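Local atomic coordinates of alpha-L-rhamnosidase (Streptomyces avermitilis, PDB entry 3W5M), a protein that hydrolyses terminal non-reducing alpha-L-rhamnose residues from plant alpha-L-rhamnosides, including citrus flavonoids and the arabinogalactan-protein gum arabic. Residues Gln117-Leu129 and Arg414-Gly426. Residues are numbered along the deposited sequence; the frame is centred on the assembly and turned at random.
Sequences QWSAKWISAPAPL and RITSGPDWRAASG
Ser417 and Lys121 clasp each other twice. Lys121 N donates to Ser417 O at 3.0 Å, almost straight, while Ser417 OG gives its proton to Lys121 O, 2.7 Å away. OG stands between its backbone N and carbonyl carbon (chi1 55°), facing that acceptor, and also accepts from Ala401 N, so one small buried hydroxyl joins 117-129 to strand 398-407. Arg414 NH1 reaches Ser119 OG at 3.1 Å in the guanidinium plane; the long arginine chain spans this exposed margin. Ile123 CG2 lies against the Gly418 backbone, where a side chain would run into Pro419 CD, and Ile123 CD1 meets the Trp421 ring obliquely, 3.7 Å from CD2. The indole is pinned by NE1, which donates to Thr416 O at 2.9 Å, and stacks on His307. A leucine here would probably leave Thr416 O without that donor, lose the His307 stack and open a gap beside Ile123 CD1. Leu129 CD1 and Pro126 CD close over the small Ala423 CB. Polar bonds at one end and apolar packing at the other thus tie 117-129, which carries edge strand 123-124, to the segment passing from strand 412-416 to strand 422-424 in the other sheet of this beta-sandwich.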
loop_
_atom_site.group_PDB
_atom_site.type_symbol
_atom_site.label_atom_id
_atom_site.label_comp_id
_atom_site.label_asym_id
_atom_site.label_seq_id
_atom_site.Cartn_x
_atom_site.Cartn_y
_atom_site.Cartn_z
ATOM N N GLN A 117 -22.200 -18.920 -5.787
ATOM C CA GLN A 117 -21.937 -19.000 -7.215
ATOM C C GLN A 117 -20.565 -19.603 -7.519
ATOM O O GLN A 117 -20.252 -19.870 -8.695
ATOM C CB GLN A 117 -22.136 -17.640 -7.889
ATOM C CG GLN A 117 -23.598 -17.269 -8.102
ATOM C CD GLN A 117 -24.299 -16.884 -6.813
ATOM O OE1 GLN A 117 -24.969 -17.706 -6.195
ATOM N NE2 GLN A 117 -24.142 -15.647 -6.397
ATOM N N TRP A 118 -19.779 -19.862 -6.470
ATOM C CA TRP A 118 -18.510 -20.578 -6.604
ATOM C C TRP A 118 -18.735 -22.064 -6.402
ATOM O O TRP A 118 -19.406 -22.485 -5.444
ATOM C CB TRP A 118 -17.487 -20.146 -5.565
ATOM C CG TRP A 118 -16.957 -18.766 -5.688
ATOM C CD1 TRP A 118 -17.492 -17.615 -5.143
ATOM C CD2 TRP A 118 -15.724 -18.381 -6.316
ATOM N NE1 TRP A 118 -16.680 -16.527 -5.440
ATOM C CE2 TRP A 118 -15.589 -16.974 -6.157
ATOM C CE3 TRP A 118 -14.750 -19.079 -7.056
ATOM C CZ2 TRP A 118 -14.508 -16.261 -6.679
ATOM C CZ3 TRP A 118 -13.660 -18.354 -7.577
ATOM C CH2 TRP A 118 -13.553 -16.966 -7.381
ATOM N N SER A 119 -18.177 -22.877 -7.292
ATOM C CA SER A 119 -18.087 -24.298 -7.013
ATOM C C SER A 119 -16.618 -24.770 -6.897
ATOM O O SER A 119 -16.340 -25.941 -6.608
ATOM C CB SER A 119 -18.816 -25.073 -8.094
ATOM O OG SER A 119 -18.201 -24.819 -9.339
ATOM N N ALA A 120 -15.682 -23.849 -7.133
ATOM C CA ALA A 120 -14.258 -24.132 -7.009
ATOM C C ALA A 120 -13.893 -24.550 -5.567
ATOM O O ALA A 120 -14.605 -24.200 -4.626
ATOM C CB ALA A 120 -13.461 -22.899 -7.439
ATOM N N LYS A 121 -12.804 -25.298 -5.400
ATOM C CA LYS A 121 -12.254 -25.638 -4.077
ATOM C C LYS A 121 -10.909 -24.966 -3.841
ATOM O O LYS A 121 -10.092 -24.822 -4.776
ATOM C CB LYS A 121 -12.039 -27.153 -3.929
ATOM C CG LYS A 121 -13.143 -28.055 -4.459
ATOM C CD LYS A 121 -14.424 -27.959 -3.665
ATOM C CE LYS A 121 -15.273 -29.204 -3.929
ATOM N NZ LYS A 121 -16.728 -28.907 -3.840
ATOM N N TRP A 122 -10.659 -24.585 -2.589
ATOM C CA TRP A 122 -9.356 -24.057 -2.219
ATOM C C TRP A 122 -8.313 -25.149 -2.328
ATOM O O TRP A 122 -8.475 -26.231 -1.753
ATOM C CB TRP A 122 -9.390 -23.530 -0.800
ATOM C CG TRP A 122 -10.197 -22.296 -0.656
ATOM C CD1 TRP A 122 -11.522 -22.197 -0.237
ATOM C CD2 TRP A 122 -9.756 -20.970 -0.913
ATOM N NE1 TRP A 122 -11.909 -20.875 -0.228
ATOM C CE2 TRP A 122 -10.841 -20.099 -0.616
ATOM C CE3 TRP A 122 -8.539 -20.420 -1.369
ATOM C CZ2 TRP A 122 -10.751 -18.719 -0.774
ATOM C CZ3 TRP A 122 -8.464 -19.035 -1.526
ATOM C CH2 TRP A 122 -9.559 -18.209 -1.230
ATOM N N ILE A 123 -7.216 -24.868 -3.036
ATOM C CA ILE A 123 -6.133 -25.835 -3.129
ATOM C C ILE A 123 -4.773 -25.222 -2.794
ATOM O O ILE A 123 -4.537 -24.020 -3.015
ATOM C CB ILE A 123 -6.048 -26.511 -4.508
ATOM C CG1 ILE A 123 -5.796 -25.468 -5.615
ATOM C CG2 ILE A 123 -7.267 -27.396 -4.782
ATOM C CD1 ILE A 123 -5.572 -26.093 -6.981
ATOM N N SER A 124 -3.870 -26.080 -2.322
ATOM C CA SER A 124 -2.500 -25.708 -1.936
ATOM C C SER A 124 -1.536 -26.722 -2.532
ATOM O O SER A 124 -1.928 -27.860 -2.785
ATOM C CB SER A 124 -2.346 -25.790 -0.426
ATOM O OG SER A 124 -2.903 -24.681 0.243
ATOM N N ALA A 125 -0.272 -26.332 -2.717
ATOM C CA ALA A 125 0.776 -27.317 -3.009
ATOM C C ALA A 125 0.943 -28.231 -1.776
ATOM O O ALA A 125 0.685 -27.786 -0.651
ATOM C CB ALA A 125 2.086 -26.620 -3.332
ATOM N N PRO A 126 1.354 -29.503 -1.982
ATOM C CA PRO A 126 1.485 -30.438 -0.855
ATOM C C PRO A 126 2.677 -30.117 0.057
ATOM O O PRO A 126 3.519 -29.277 -0.303
ATOM C CB PRO A 126 1.663 -31.786 -1.566
ATOM C CG PRO A 126 2.384 -31.418 -2.820
ATOM C CD PRO A 126 1.727 -30.147 -3.260
ATOM N N ALA A 127 2.745 -30.782 1.214
ATOM C CA ALA A 127 3.720 -30.478 2.275
ATOM C C ALA A 127 5.204 -30.448 1.849
ATOM O O ALA A 127 5.943 -29.573 2.301
ATOM C CB ALA A 127 3.519 -31.398 3.482
ATOM N N PRO A 128 5.634 -31.383 0.977
ATOM C CA PRO A 128 7.022 -31.343 0.508
ATOM C C PRO A 128 7.403 -30.025 -0.214
ATOM O O PRO A 128 8.589 -29.685 -0.300
ATOM C CB PRO A 128 7.093 -32.522 -0.480
ATOM C CG PRO A 128 6.010 -33.456 -0.070
ATOM C CD PRO A 128 4.934 -32.624 0.574
ATOM N N LEU A 129 6.407 -29.298 -0.724
ATOM C CA LEU A 129 6.639 -28.066 -1.493
ATOM C C LEU A 129 6.384 -26.779 -0.678
ATOM O O LEU A 129 6.903 -25.716 -1.012
ATOM C CB LEU A 129 5.812 -28.075 -2.795
ATOM C CG LEU A 129 6.064 -29.218 -3.797
ATOM C CD1 LEU A 129 5.184 -29.037 -5.044
ATOM C CD2 LEU A 129 7.537 -29.321 -4.184
ATOM N N ARG A 414 -17.448 -25.500 -16.988
ATOM C CA ARG A 414 -16.797 -24.880 -15.840
ATOM C C ARG A 414 -15.592 -25.721 -15.408
ATOM O O ARG A 414 -15.717 -26.919 -15.131
ATOM C CB ARG A 414 -17.815 -24.714 -14.695
ATOM C CG ARG A 414 -17.293 -23.858 -13.561
ATOM C CD ARG A 414 -18.290 -23.823 -12.413
ATOM N NE ARG A 414 -19.488 -23.079 -12.790
ATOM C CZ ARG A 414 -20.418 -22.672 -11.934
ATOM N NH1 ARG A 414 -20.298 -22.921 -10.638
ATOM N NH2 ARG A 414 -21.473 -22.024 -12.380
ATOM N N ILE A 415 -14.416 -25.093 -15.361
ATOM C CA ILE A 415 -13.192 -25.767 -14.945
ATOM C C ILE A 415 -12.802 -25.094 -13.631
ATOM O O ILE A 415 -12.819 -23.874 -13.541
ATOM C CB ILE A 415 -12.071 -25.599 -16.012
ATOM C CG1 ILE A 415 -12.536 -26.100 -17.401
ATOM C CG2 ILE A 415 -10.780 -26.256 -15.550
ATOM C CD1 ILE A 415 -12.875 -27.587 -17.454
ATOM N N THR A 416 -12.516 -25.880 -12.598
ATOM C CA THR A 416 -12.179 -25.284 -11.310
ATOM C C THR A 416 -10.934 -25.882 -10.679
ATOM O O THR A 416 -10.529 -27.008 -10.982
ATOM C CB THR A 416 -13.332 -25.441 -10.279
ATOM O OG1 THR A 416 -13.589 -26.828 -10.092
ATOM C CG2 THR A 416 -14.618 -24.756 -10.738
ATOM N N SER A 417 -10.351 -25.105 -9.771
ATOM C CA SER A 417 -9.396 -25.595 -8.814
ATOM C C SER A 417 -10.040 -26.707 -7.993
ATOM O O SER A 417 -11.218 -26.603 -7.569
ATOM C CB SER A 417 -8.928 -24.458 -7.901
ATOM O OG SER A 417 -10.008 -23.793 -7.252
ATOM N N GLY A 418 -9.242 -27.742 -7.767
ATOM C CA GLY A 418 -9.668 -28.950 -7.070
ATOM C C GLY A 418 -8.612 -30.050 -7.092
ATOM O O GLY A 418 -7.473 -29.830 -7.528
ATOM N N PRO A 419 -8.981 -31.250 -6.602
ATOM C CA PRO A 419 -8.019 -32.297 -6.243
ATOM C C PRO A 419 -7.220 -32.848 -7.415
ATOM O O PRO A 419 -6.158 -33.430 -7.189
ATOM C CB PRO A 419 -8.912 -33.403 -5.644
ATOM C CG PRO A 419 -10.151 -32.674 -5.173
ATOM C CD PRO A 419 -10.365 -31.649 -6.261
ATOM N N ASP A 420 -7.705 -32.659 -8.643
ATOM C CA ASP A 420 -7.018 -33.206 -9.809
ATOM C C ASP A 420 -5.810 -32.338 -10.284
ATOM O O ASP A 420 -5.040 -32.751 -11.164
ATOM C CB ASP A 420 -8.012 -33.517 -10.942
ATOM C CG ASP A 420 -9.052 -32.384 -11.195
ATOM O OD1 ASP A 420 -9.237 -31.435 -10.361
ATOM O OD2 ASP A 420 -9.723 -32.473 -12.253
ATOM N N TRP A 421 -5.627 -31.147 -9.705
ATOM C CA TRP A 421 -4.490 -30.285 -10.082
ATOM C C TRP A 421 -3.157 -30.864 -9.599
ATOM O O TRP A 421 -3.097 -31.637 -8.634
ATOM C CB TRP A 421 -4.686 -28.849 -9.492
ATOM C CG TRP A 421 -5.729 -28.016 -10.217
ATOM C CD1 TRP A 421 -7.031 -28.386 -10.533
ATOM C CD2 TRP A 421 -5.580 -26.672 -10.668
ATOM N NE1 TRP A 421 -7.674 -27.361 -11.174
ATOM C CE2 TRP A 421 -6.805 -26.294 -11.273
ATOM C CE3 TRP A 421 -4.516 -25.744 -10.639
ATOM C CZ2 TRP A 421 -7.003 -25.028 -11.827
ATOM C CZ3 TRP A 421 -4.723 -24.483 -11.180
ATOM C CH2 TRP A 421 -5.948 -24.138 -11.771
ATOM N N ARG A 422 -2.059 -30.475 -10.251
ATOM C CA ARG A 422 -0.746 -30.985 -9.896
ATOM C C ARG A 422 0.202 -29.807 -9.617
ATOM O O ARG A 422 -0.033 -28.728 -10.116
ATOM C CB ARG A 422 -0.236 -31.894 -11.020
ATOM C CG ARG A 422 -1.110 -33.149 -11.090
ATOM C CD ARG A 422 -0.741 -34.111 -12.190
ATOM N NE ARG A 422 0.505 -34.833 -11.948
ATOM C CZ ARG A 422 0.702 -35.754 -11.006
ATOM N NH1 ARG A 422 -0.257 -36.079 -10.144
ATOM N NH2 ARG A 422 1.882 -36.351 -10.926
ATOM N N ALA A 423 1.221 -30.059 -8.814
ATOM C CA ALA A 423 2.119 -29.033 -8.282
ATOM C C ALA A 423 3.581 -29.411 -8.385
ATOM O O ALA A 423 3.944 -30.602 -8.348
ATOM C CB ALA A 423 1.738 -28.704 -6.837
ATOM N N ALA A 424 4.431 -28.386 -8.514
ATOM C CA ALA A 424 5.893 -28.541 -8.539
ATOM C C ALA A 424 6.509 -27.283 -7.962
ATOM O O ALA A 424 5.865 -26.218 -7.980
ATOM C CB ALA A 424 6.392 -28.755 -9.946
ATOM N N SER A 425 7.759 -27.386 -7.511
ATOM C CA SER A 425 8.462 -26.230 -6.925
ATOM C C SER A 425 8.744 -25.135 -7.960
ATOM O O SER A 425 8.518 -23.956 -7.685
ATOM C CB SER A 425 9.736 -26.684 -6.198
ATOM O OG SER A 425 10.479 -27.555 -7.027
ATOM N N GLY A 426 9.202 -25.508 -9.157
ATOM C CA GLY A 426 9.519 -24.486 -10.171
ATOM C C GLY A 426 10.673 -23.573 -9.736
ATOM O O GLY A 426 11.386 -23.912 -8.823
#